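Local structure of formiminoglutamase (Trypanosoma cruzi, 4MYK) at residues F233-D238 against V296-H301; A57-F62 against F116-G121; A218-A223 against C265-K270. The protein hydrolyses N-formimino-L-glutamate to glutamate and formamide as an arginase-like enzyme with two manganese ions. The protein carries 1 engineered substitution. One frame throughout, in Å; residues are numbered along the deposited sequence.

Interaction 1: residues F233-D238 against V296-H301; sequences FSFDVD and VYMFYH. With MN (manganese (II) ion), chain C.
Met-298 meets Phe-235 with its terminal methyl, in a CH-pi and Met-aromatic contact of the arginase/deacetylase alpha/beta fold. The ring stands on strand 231-236 of the central parallel sheet, and the methionine reaches it from helix 290-306. Met-298 CE sits 3.3 Å from the centroid of the Phe-235 ring, only 5° off the ring normal. The methyl therefore lies over the middle of one face, nearly equidistant from all six ring carbons. Met-298 SD stays farther back above the same face, 4.9 Å from the Phe-235 centroid. CG and SD run out nearly straight, then the chain bends at chi3 (63°) to bring CE down on the ring. Val-237 joins from the side: its CG1 is 4.1 Å from Met-298 CE.

The end of the strand and the 3-10 turn after it bring two DxD aspartates to a manganese ion. Asp-236 OD2 binds the manganese ion at 2.3 Å. Asp-238 is bidentate through OD1 and OD2. Asp-146, His-148 and a water are further ligands. Asp-236 also belongs to the second manganese site, with Asn-122 and Asp-146. Asp-238 N donates to Asp-236 OD1 at 2.8 Å in an Asx turn, on the anti side and 32° out of the carboxylate plane.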
loop_
_atom_site.group_PDB
_atom_site.type_symbol
_atom_site.label_atom_id
_atom_site.label_comp_id
_atom_site.label_asym_id
_atom_site.label_seq_id
_atom_site.Cartn_x
_atom_site.Cartn_y
_atom_site.Cartn_z
ATOM N N PHE A 233 -22.484 -13.528 -5.668
ATOM C CA PHE A 233 -21.326 -12.636 -5.602
ATOM C C PHE A 233 -20.312 -13.210 -4.620
ATOM O O PHE A 233 -20.451 -13.056 -3.409
ATOM C CB PHE A 233 -21.758 -11.219 -5.203
ATOM C CG PHE A 233 -20.659 -10.184 -5.307
ATOM C CD1 PHE A 233 -19.945 -10.012 -6.493
ATOM C CD2 PHE A 233 -20.353 -9.359 -4.225
ATOM C CE1 PHE A 233 -18.932 -9.052 -6.579
ATOM C CE2 PHE A 233 -19.354 -8.404 -4.320
ATOM C CZ PHE A 233 -18.648 -8.253 -5.494
ATOM N N SER A 234 -19.306 -13.891 -5.166
ATOM C CA SER A 234 -18.314 -14.622 -4.374
ATOM C C SER A 234 -16.999 -13.848 -4.332
ATOM O O SER A 234 -16.323 -13.694 -5.355
ATOM C CB SER A 234 -18.079 -16.019 -4.965
ATOM O OG SER A 234 -17.291 -16.830 -4.108
ATOM N N PHE A 235 -16.640 -13.363 -3.152
ATOM C CA PHE A 235 -15.496 -12.463 -3.030
ATOM C C PHE A 235 -14.341 -13.044 -2.232
ATOM O O PHE A 235 -14.312 -12.907 -1.011
ATOM C CB PHE A 235 -15.917 -11.148 -2.380
ATOM C CG PHE A 235 -15.095 -9.968 -2.822
ATOM C CD1 PHE A 235 -13.717 -10.045 -2.864
ATOM C CD2 PHE A 235 -15.709 -8.783 -3.217
ATOM C CE1 PHE A 235 -12.964 -8.965 -3.270
ATOM C CE2 PHE A 235 -14.951 -7.691 -3.623
ATOM C CZ PHE A 235 -13.585 -7.786 -3.652
ATOM N N ASP A 236 -13.385 -13.671 -2.914
ATOM C CA ASP A 236 -12.159 -14.119 -2.254
ATOM C C ASP A 236 -11.329 -12.886 -1.943
ATOM O O ASP A 236 -10.961 -12.154 -2.850
ATOM C CB ASP A 236 -11.372 -15.071 -3.154
ATOM C CG ASP A 236 -10.103 -15.608 -2.489
ATOM O OD1 ASP A 236 -9.555 -14.968 -1.568
ATOM O OD2 ASP A 236 -9.654 -16.691 -2.893
ATOM N N VAL A 237 -11.049 -12.643 -0.666
ATOM C CA VAL A 237 -10.368 -11.407 -0.292
ATOM C C VAL A 237 -8.854 -11.394 -0.603
ATOM O O VAL A 237 -8.201 -10.343 -0.504
ATOM C CB VAL A 237 -10.675 -10.980 1.169
ATOM C CG1 VAL A 237 -12.150 -10.674 1.325
ATOM C CG2 VAL A 237 -10.243 -12.049 2.155
ATOM N N ASP A 238 -8.305 -12.547 -0.998
ATOM C CA ASP A 238 -6.910 -12.595 -1.437
ATOM C C ASP A 238 -6.769 -12.084 -2.877
ATOM O O ASP A 238 -5.701 -12.188 -3.492
ATOM C CB ASP A 238 -6.284 -13.982 -1.229
ATOM C CG ASP A 238 -6.725 -15.007 -2.264
ATOM O OD1 ASP A 238 -7.222 -14.618 -3.349
ATOM O OD2 ASP A 238 -6.553 -16.220 -1.993
ATOM N N VAL A 296 -15.014 -6.243 7.129
ATOM C CA VAL A 296 -16.253 -5.667 7.667
ATOM C C VAL A 296 -16.686 -4.447 6.848
ATOM O O VAL A 296 -17.869 -4.269 6.572
ATOM C CB VAL A 296 -16.137 -5.317 9.185
ATOM C CG1 VAL A 296 -17.348 -4.538 9.657
ATOM C CG2 VAL A 296 -15.955 -6.589 10.029
ATOM N N TYR A 297 -15.721 -3.624 6.447
ATOM C CA TYR A 297 -16.017 -2.444 5.643
ATOM C C TYR A 297 -16.532 -2.805 4.255
ATOM O O TYR A 297 -17.358 -2.102 3.685
ATOM C CB TYR A 297 -14.794 -1.535 5.541
ATOM C CG TYR A 297 -14.643 -0.593 6.721
ATOM C CD1 TYR A 297 -15.710 0.192 7.144
ATOM C CD2 TYR A 297 -13.437 -0.481 7.403
ATOM C CE1 TYR A 297 -15.582 1.050 8.220
ATOM C CE2 TYR A 297 -13.299 0.382 8.475
ATOM C CZ TYR A 297 -14.375 1.144 8.882
ATOM O OH TYR A 297 -14.250 2.010 9.947
ATOM N N MET A 298 -16.047 -3.916 3.718
ATOM C CA MET A 298 -16.562 -4.444 2.460
ATOM C C MET A 298 -18.040 -4.847 2.576
ATOM O O MET A 298 -18.859 -4.506 1.714
ATOM C CB MET A 298 -15.714 -5.630 2.009
ATOM C CG MET A 298 -14.396 -5.244 1.374
ATOM S SD MET A 298 -13.354 -6.668 0.978
ATOM C CE MET A 298 -14.344 -7.540 -0.235
ATOM N N PHE A 299 -18.368 -5.592 3.630
ATOM C CA PHE A 299 -19.758 -5.968 3.943
ATOM C C PHE A 299 -20.612 -4.717 4.187
ATOM O O PHE A 299 -21.748 -4.613 3.732
ATOM C CB PHE A 299 -19.780 -6.889 5.175
ATOM C CG PHE A 299 -21.153 -7.104 5.762
ATOM C CD1 PHE A 299 -22.060 -7.948 5.145
ATOM C CD2 PHE A 299 -21.525 -6.474 6.944
ATOM C CE1 PHE A 299 -23.319 -8.139 5.679
ATOM C CE2 PHE A 299 -22.781 -6.665 7.486
ATOM C CZ PHE A 299 -23.675 -7.499 6.858
ATOM N N TYR A 300 -20.035 -3.771 4.917
ATOM C CA TYR A 300 -20.661 -2.490 5.186
ATOM C C TYR A 300 -21.102 -1.785 3.897
ATOM O O TYR A 300 -22.223 -1.297 3.801
ATOM C CB TYR A 300 -19.691 -1.605 5.979
ATOM C CG TYR A 300 -20.103 -0.154 6.045
ATOM C CD1 TYR A 300 -21.210 0.238 6.787
ATOM C CD2 TYR A 300 -19.393 0.822 5.365
ATOM C CE1 TYR A 300 -21.602 1.560 6.846
ATOM C CE2 TYR A 300 -19.780 2.147 5.411
ATOM C CZ TYR A 300 -20.887 2.511 6.157
ATOM O OH TYR A 300 -21.283 3.831 6.219
ATOM N N HIS A 301 -20.214 -1.737 2.910
ATOM C CA HIS A 301 -20.512 -1.085 1.641
ATOM C C HIS A 301 -21.582 -1.870 0.906
ATOM O O HIS A 301 -22.481 -1.285 0.298
ATOM C CB HIS A 301 -19.246 -0.950 0.784
ATOM C CG HIS A 301 -18.397 0.232 1.146
ATOM N ND1 HIS A 301 -17.484 0.207 2.178
ATOM C CD2 HIS A 301 -18.339 1.483 0.625
ATOM C CE1 HIS A 301 -16.897 1.389 2.275
ATOM N NE2 HIS A 301 -17.399 2.181 1.345
HETATM MN MN MN C . -7.687 -16.780 -3.999
HETATM O O HOH W 1 -7.906 -19.167 -3.845
#

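Interaction 2: residues A57-F62 against F116-G121; sequences AAFRFF and FVIGGG
The backbone bond from Phe-61 N to Ala-57 O, 2.9 Å long, belongs to the helical turn that presents Phe-59 to Phe-116 and Ile-118. This is helix-on-sheet packing in the arginase/deacetylase alpha/beta fold: helix 55-63 lies against the parallel strand that runs through 116-118. No hydrogen bond joins the two segments, and the contact is apolar and buried.

Phe-59 is the side chain that reaches across. Its CG is anti to the backbone N (chi1 -177°), which extends the ring from the helix to the strand. Ile-118 lies over one face of this ring, with CB above it. The ethyl branch of Ile-118 lies above the ring plane on the same side, near the CB end of Phe-59. CG1 of Ile-118 is 3.8 Å from CB of Phe-59, and equally close to Phe-59 CG. Ile-118 CD1 is also above that side, out toward the rim, 3.8 Å from Phe-59 CD2.

The far end of the ring meets Phe-116, which comes from the opposite direction. The two ring planes are tilted by 32°, with centroids 5.6 Å apart, so the pair is oblique. Phe-299 of helix 290-306 also meets the Phe-116 ring. Arg-60, next to Phe-59 on the helix, makes salt bridges to Asp-85 and Asp-88.

After Ile-118 the chain passes through three glycines, with a cis peptide before Gly-120, to the manganese ligand Asn-122. Within the aromatic pair the nearest approach is Phe-59 CZ to Phe-116 CE2, 3.8 Å.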
loop_
_atom_site.group_PDB
_atom_site.type_symbol
_atom_site.label_atom_id
_atom_site.label_comp_id
_atom_site.label_asym_id
_atom_site.label_seq_id
_atom_site.Cartn_x
_atom_site.Cartn_y
_atom_site.Cartn_z
ATOM N N ALA A 57 -14.781 -15.148 13.441
ATOM C CA ALA A 57 -14.675 -14.527 14.761
ATOM C C ALA A 57 -14.132 -13.102 14.651
ATOM O O ALA A 57 -14.644 -12.169 15.271
ATOM C CB ALA A 57 -13.785 -15.363 15.665
ATOM N N ALA A 58 -13.092 -12.944 13.846
ATOM C CA ALA A 58 -12.457 -11.654 13.638
ATOM C C ALA A 58 -13.394 -10.683 12.910
ATOM O O ALA A 58 -13.474 -9.509 13.244
ATOM C CB ALA A 58 -11.173 -11.842 12.857
ATOM N N PHE A 59 -14.085 -11.183 11.897
ATOM C CA PHE A 59 -15.112 -10.405 11.234
ATOM C C PHE A 59 -16.143 -9.921 12.255
ATOM O O PHE A 59 -16.503 -8.744 12.257
ATOM C CB PHE A 59 -15.788 -11.245 10.159
ATOM C CG PHE A 59 -16.817 -10.495 9.364
ATOM C CD1 PHE A 59 -18.118 -10.369 9.828
ATOM C CD2 PHE A 59 -16.488 -9.920 8.152
ATOM C CE1 PHE A 59 -19.054 -9.687 9.100
ATOM C CE2 PHE A 59 -17.419 -9.235 7.432
ATOM C CZ PHE A 59 -18.703 -9.118 7.899
ATOM N N ARG A 60 -16.612 -10.830 13.119
ATOM C CA ARG A 60 -17.637 -10.505 14.126
ATOM C C ARG A 60 -17.161 -9.468 15.122
ATOM O O ARG A 60 -17.942 -8.629 15.577
ATOM C CB ARG A 60 -18.103 -11.747 14.890
ATOM C CG ARG A 60 -19.103 -12.576 14.120
ATOM C CD ARG A 60 -19.730 -13.684 14.937
ATOM N NE ARG A 60 -20.726 -14.372 14.128
ATOM C CZ ARG A 60 -20.501 -15.506 13.476
ATOM N NH1 ARG A 60 -19.325 -16.101 13.576
ATOM N NH2 ARG A 60 -21.458 -16.052 12.743
ATOM N N PHE A 61 -15.879 -9.534 15.460
ATOM C CA PHE A 61 -15.303 -8.572 16.381
ATOM C C PHE A 61 -15.523 -7.157 15.870
ATOM O O PHE A 61 -16.039 -6.300 16.591
ATOM C CB PHE A 61 -13.810 -8.823 16.584
ATOM C CG PHE A 61 -13.199 -7.948 17.640
ATOM C CD1 PHE A 61 -12.651 -6.717 17.310
ATOM C CD2 PHE A 61 -13.188 -8.347 18.969
ATOM C CE1 PHE A 61 -12.095 -5.914 18.285
ATOM C CE2 PHE A 61 -12.633 -7.538 19.945
ATOM C CZ PHE A 61 -12.092 -6.327 19.602
ATOM N N PHE A 62 -15.140 -6.916 14.620
ATOM C CA PHE A 62 -15.243 -5.577 14.055
ATOM C C PHE A 62 -16.666 -5.257 13.625
ATOM O O PHE A 62 -17.055 -4.096 13.559
ATOM C CB PHE A 62 -14.191 -5.362 12.955
ATOM C CG PHE A 62 -12.788 -5.306 13.502
ATOM C CD1 PHE A 62 -12.273 -4.115 14.003
ATOM C CD2 PHE A 62 -12.008 -6.456 13.588
ATOM C CE1 PHE A 62 -10.990 -4.065 14.550
ATOM C CE2 PHE A 62 -10.732 -6.414 14.135
ATOM C CZ PHE A 62 -10.224 -5.216 14.616
ATOM N N PHE A 116 -25.447 -13.787 3.557
ATOM C CA PHE A 116 -24.032 -13.427 3.448
ATOM C C PHE A 116 -23.217 -14.405 4.284
ATOM O O PHE A 116 -23.432 -14.528 5.500
ATOM C CB PHE A 116 -23.783 -11.988 3.913
ATOM C CG PHE A 116 -22.319 -11.645 4.082
ATOM C CD1 PHE A 116 -21.580 -11.150 3.020
ATOM C CD2 PHE A 116 -21.686 -11.807 5.313
ATOM C CE1 PHE A 116 -20.233 -10.830 3.180
ATOM C CE2 PHE A 116 -20.344 -11.484 5.477
ATOM C CZ PHE A 116 -19.621 -10.996 4.408
ATOM N N VAL A 117 -22.297 -15.111 3.638
ATOM C CA VAL A 117 -21.539 -16.154 4.318
ATOM C C VAL A 117 -20.104 -15.709 4.540
ATOM O O VAL A 117 -19.374 -15.433 3.588
ATOM C CB VAL A 117 -21.555 -17.479 3.526
ATOM C CG1 VAL A 117 -20.870 -18.597 4.328
ATOM C CG2 VAL A 117 -22.990 -17.872 3.158
ATOM N N ILE A 118 -19.704 -15.623 5.801
ATOM C CA ILE A 118 -18.338 -15.237 6.122
ATOM C C ILE A 118 -17.507 -16.472 6.452
ATOM O O ILE A 118 -17.887 -17.272 7.304
ATOM C CB ILE A 118 -18.272 -14.201 7.275
ATOM C CG1 ILE A 118 -16.819 -13.866 7.609
ATOM C CG2 ILE A 118 -19.031 -14.685 8.510
ATOM C CD1 ILE A 118 -16.069 -13.281 6.447
ATOM N N GLY A 119 -16.384 -16.625 5.750
ATOM C CA GLY A 119 -15.489 -17.751 5.947
ATOM C C GLY A 119 -14.180 -17.363 6.626
ATOM O O GLY A 119 -13.959 -16.189 6.962
ATOM N N GLY A 120 -13.289 -18.340 6.787
ATOM C CA GLY A 120 -13.453 -19.653 6.181
ATOM C C GLY A 120 -12.753 -19.655 4.831
ATOM O O GLY A 120 -12.565 -18.601 4.240
ATOM N N GLY A 121 -12.358 -20.826 4.337
ATOM C CA GLY A 121 -11.703 -20.928 3.037
ATOM C C GLY A 121 -12.618 -21.031 1.819
ATOM O O GLY A 121 -13.817 -21.249 1.945
#

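Interaction 3: residues A218-A223 against C265-K270; sequences AALEDA and CFLAGK
Leu-267 points from helix 258-270 onto Leu-220 and Glu-221 of helix 216-227. This is helix-helix packing in the arginase/deacetylase alpha/beta fold. Helix 258-270 is the crossover helix of a beta-alpha-beta unit, between parallel strands 231-236 and 274-280. From its CB, Leu-267 heads toward the other helix. CG lies anti to the backbone N (chi1 176°), and CB and CG serve as the stalk for the two methyls that make the contact.

Leu-267 CD2 goes into the angle between Leu-220 and Glu-221. On one side Leu-267 CD2 is 3.8 Å from Leu-220 CG, as close to Leu-220 CD2 and almost as close to its CB. The two leucines lie side by side, pointing opposite ways. On the other side Leu-267 CD2 meets the aliphatic part of the glutamate, 3.6 Å from Glu-221 CG. Leu-267 CD2 also comes within 3.8 Å of the backbone atom Glu-221 N.

Leu-220 also packs on Phe-233, Ile-143 and Phe-183 of the sheet. Glu-221, in contrast, is exposed. Its extended side chain runs roughly perpendicular to Leu-267. The second methyl, Leu-267 CD1, takes this outer side, 3.9 Å from Glu-221 CG and 4.1 Å from Glu-221 OE2.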
loop_
_atom_site.group_PDB
_atom_site.type_symbol
_atom_site.label_atom_id
_atom_site.label_comp_id
_atom_site.label_asym_id
_atom_site.label_seq_id
_atom_site.Cartn_x
_atom_site.Cartn_y
_atom_site.Cartn_z
ATOM N N ALA A 218 -16.873 -0.466 -13.218
ATOM C CA ALA A 218 -17.285 -0.623 -14.616
ATOM C C ALA A 218 -17.041 -2.042 -15.128
ATOM O O ALA A 218 -17.871 -2.612 -15.834
ATOM C CB ALA A 218 -16.562 0.381 -15.504
ATOM N N ALA A 219 -15.886 -2.596 -14.788
ATOM C CA ALA A 219 -15.564 -3.962 -15.149
ATOM C C ALA A 219 -16.548 -4.923 -14.493
ATOM O O ALA A 219 -16.996 -5.875 -15.118
ATOM C CB ALA A 219 -14.141 -4.291 -14.720
ATOM N N LEU A 220 -16.873 -4.667 -13.226
ATOM C CA LEU A 220 -17.839 -5.486 -12.488
ATOM C C LEU A 220 -19.281 -5.329 -13.002
ATOM O O LEU A 220 -20.072 -6.256 -12.926
ATOM C CB LEU A 220 -17.787 -5.177 -10.992
ATOM C CG LEU A 220 -18.723 -6.014 -10.120
ATOM C CD1 LEU A 220 -18.389 -7.476 -10.251
ATOM C CD2 LEU A 220 -18.609 -5.592 -8.692
ATOM N N GLU A 221 -19.626 -4.154 -13.514
ATOM C CA GLU A 221 -20.908 -3.982 -14.187
ATOM C C GLU A 221 -20.980 -4.925 -15.371
ATOM O O GLU A 221 -21.958 -5.655 -15.558
ATOM C CB GLU A 221 -21.083 -2.539 -14.650
ATOM C CG GLU A 221 -21.470 -1.610 -13.517
ATOM C CD GLU A 221 -21.411 -0.145 -13.905
ATOM O OE1 GLU A 221 -20.838 0.175 -14.969
ATOM O OE2 GLU A 221 -21.930 0.685 -13.129
ATOM N N ASP A 222 -19.922 -4.913 -16.166
ATOM C CA ASP A 222 -19.809 -5.814 -17.297
ATOM C C ASP A 222 -20.037 -7.249 -16.833
ATOM O O ASP A 222 -20.761 -8.012 -17.483
ATOM C CB ASP A 222 -18.427 -5.671 -17.965
ATOM C CG ASP A 222 -18.272 -4.362 -18.762
ATOM O OD1 ASP A 222 -19.208 -3.539 -18.780
ATOM O OD2 ASP A 222 -17.205 -4.156 -19.376
ATOM N N ALA A 223 -19.418 -7.605 -15.708
ATOM C CA ALA A 223 -19.492 -8.959 -15.165
ATOM C C ALA A 223 -20.927 -9.366 -14.800
ATOM O O ALA A 223 -21.340 -10.497 -15.070
ATOM C CB ALA A 223 -18.545 -9.120 -13.956
ATOM N N CYS A 265 -18.307 -3.828 -3.744
ATOM C CA CYS A 265 -19.321 -4.323 -2.821
ATOM C C CYS A 265 -20.577 -3.438 -2.814
ATOM O O CYS A 265 -21.693 -3.947 -2.757
ATOM C CB CYS A 265 -18.741 -4.484 -1.415
ATOM S SG CYS A 265 -17.648 -5.905 -1.305
ATOM N N PHE A 266 -20.383 -2.121 -2.897
ATOM C CA PHE A 266 -21.506 -1.199 -3.019
ATOM C C PHE A 266 -22.319 -1.469 -4.294
ATOM O O PHE A 266 -23.551 -1.501 -4.257
ATOM C CB PHE A 266 -21.026 0.246 -2.998
ATOM C CG PHE A 266 -22.145 1.256 -2.863
ATOM C CD1 PHE A 266 -22.842 1.697 -3.978
ATOM C CD2 PHE A 266 -22.495 1.761 -1.621
ATOM C CE1 PHE A 266 -23.871 2.626 -3.849
ATOM C CE2 PHE A 266 -23.518 2.688 -1.490
ATOM C CZ PHE A 266 -24.208 3.117 -2.600
ATOM N N LEU A 267 -21.636 -1.659 -5.420
ATOM C CA LEU A 267 -22.324 -1.961 -6.674
ATOM C C LEU A 267 -23.158 -3.226 -6.516
ATOM O O LEU A 267 -24.349 -3.225 -6.807
ATOM C CB LEU A 267 -21.326 -2.106 -7.839
ATOM C CG LEU A 267 -21.838 -2.510 -9.235
ATOM C CD1 LEU A 267 -22.793 -1.478 -9.807
ATOM C CD2 LEU A 267 -20.661 -2.732 -10.186
ATOM N N ALA A 268 -22.521 -4.295 -6.042
ATOM C CA ALA A 268 -23.188 -5.569 -5.812
ATOM C C ALA A 268 -24.450 -5.389 -4.968
ATOM O O ALA A 268 -25.498 -5.979 -5.251
ATOM C CB ALA A 268 -22.225 -6.550 -5.143
ATOM N N GLY A 269 -24.336 -4.572 -3.927
ATOM C CA GLY A 269 -25.439 -4.337 -3.010
ATOM C C GLY A 269 -26.633 -3.665 -3.662
ATOM O O GLY A 269 -27.779 -4.039 -3.409
ATOM N N LYS A 270 -26.366 -2.674 -4.506
ATOM C CA LYS A 270 -27.427 -1.940 -5.194
ATOM C C LYS A 270 -27.962 -2.701 -6.415
ATOM O O LYS A 270 -28.991 -2.330 -6.985
ATOM C CB LYS A 270 -26.927 -0.554 -5.610
ATOM C CG LYS A 270 -25.935 -0.581 -6.744
ATOM C CD LYS A 270 -25.305 0.771 -6.929
ATOM C CE LYS A 270 -26.351 1.818 -7.250
ATOM N NZ LYS A 270 -26.667 1.862 -8.711
#

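In the fold
From the N terminus, interaction 2 comes first. It closes a loop between helix 55-63 and the strand at 116-118 before the other two open. Interactions 3 and 1 cross. The chain leaves 218-223, then 233-238, returns at 265-270 to close interaction 3, and reaches 296-301 to close interaction 1. Interactions 1 and 2 each join a helix to the same parallel sheet, while interaction 3 joins two helices. Helix 290-306, part of interaction 1, touches both other contacts. Phe-299 CB rests on Phe-59 CZ of interaction 2, while the backbone at Met-298 packs on Cys-265 of interaction 3. Phe-233 of strand 231-236 also touches Ala-268. Interactions 2 and 3 do not touch; their centres are about 22 Å apart.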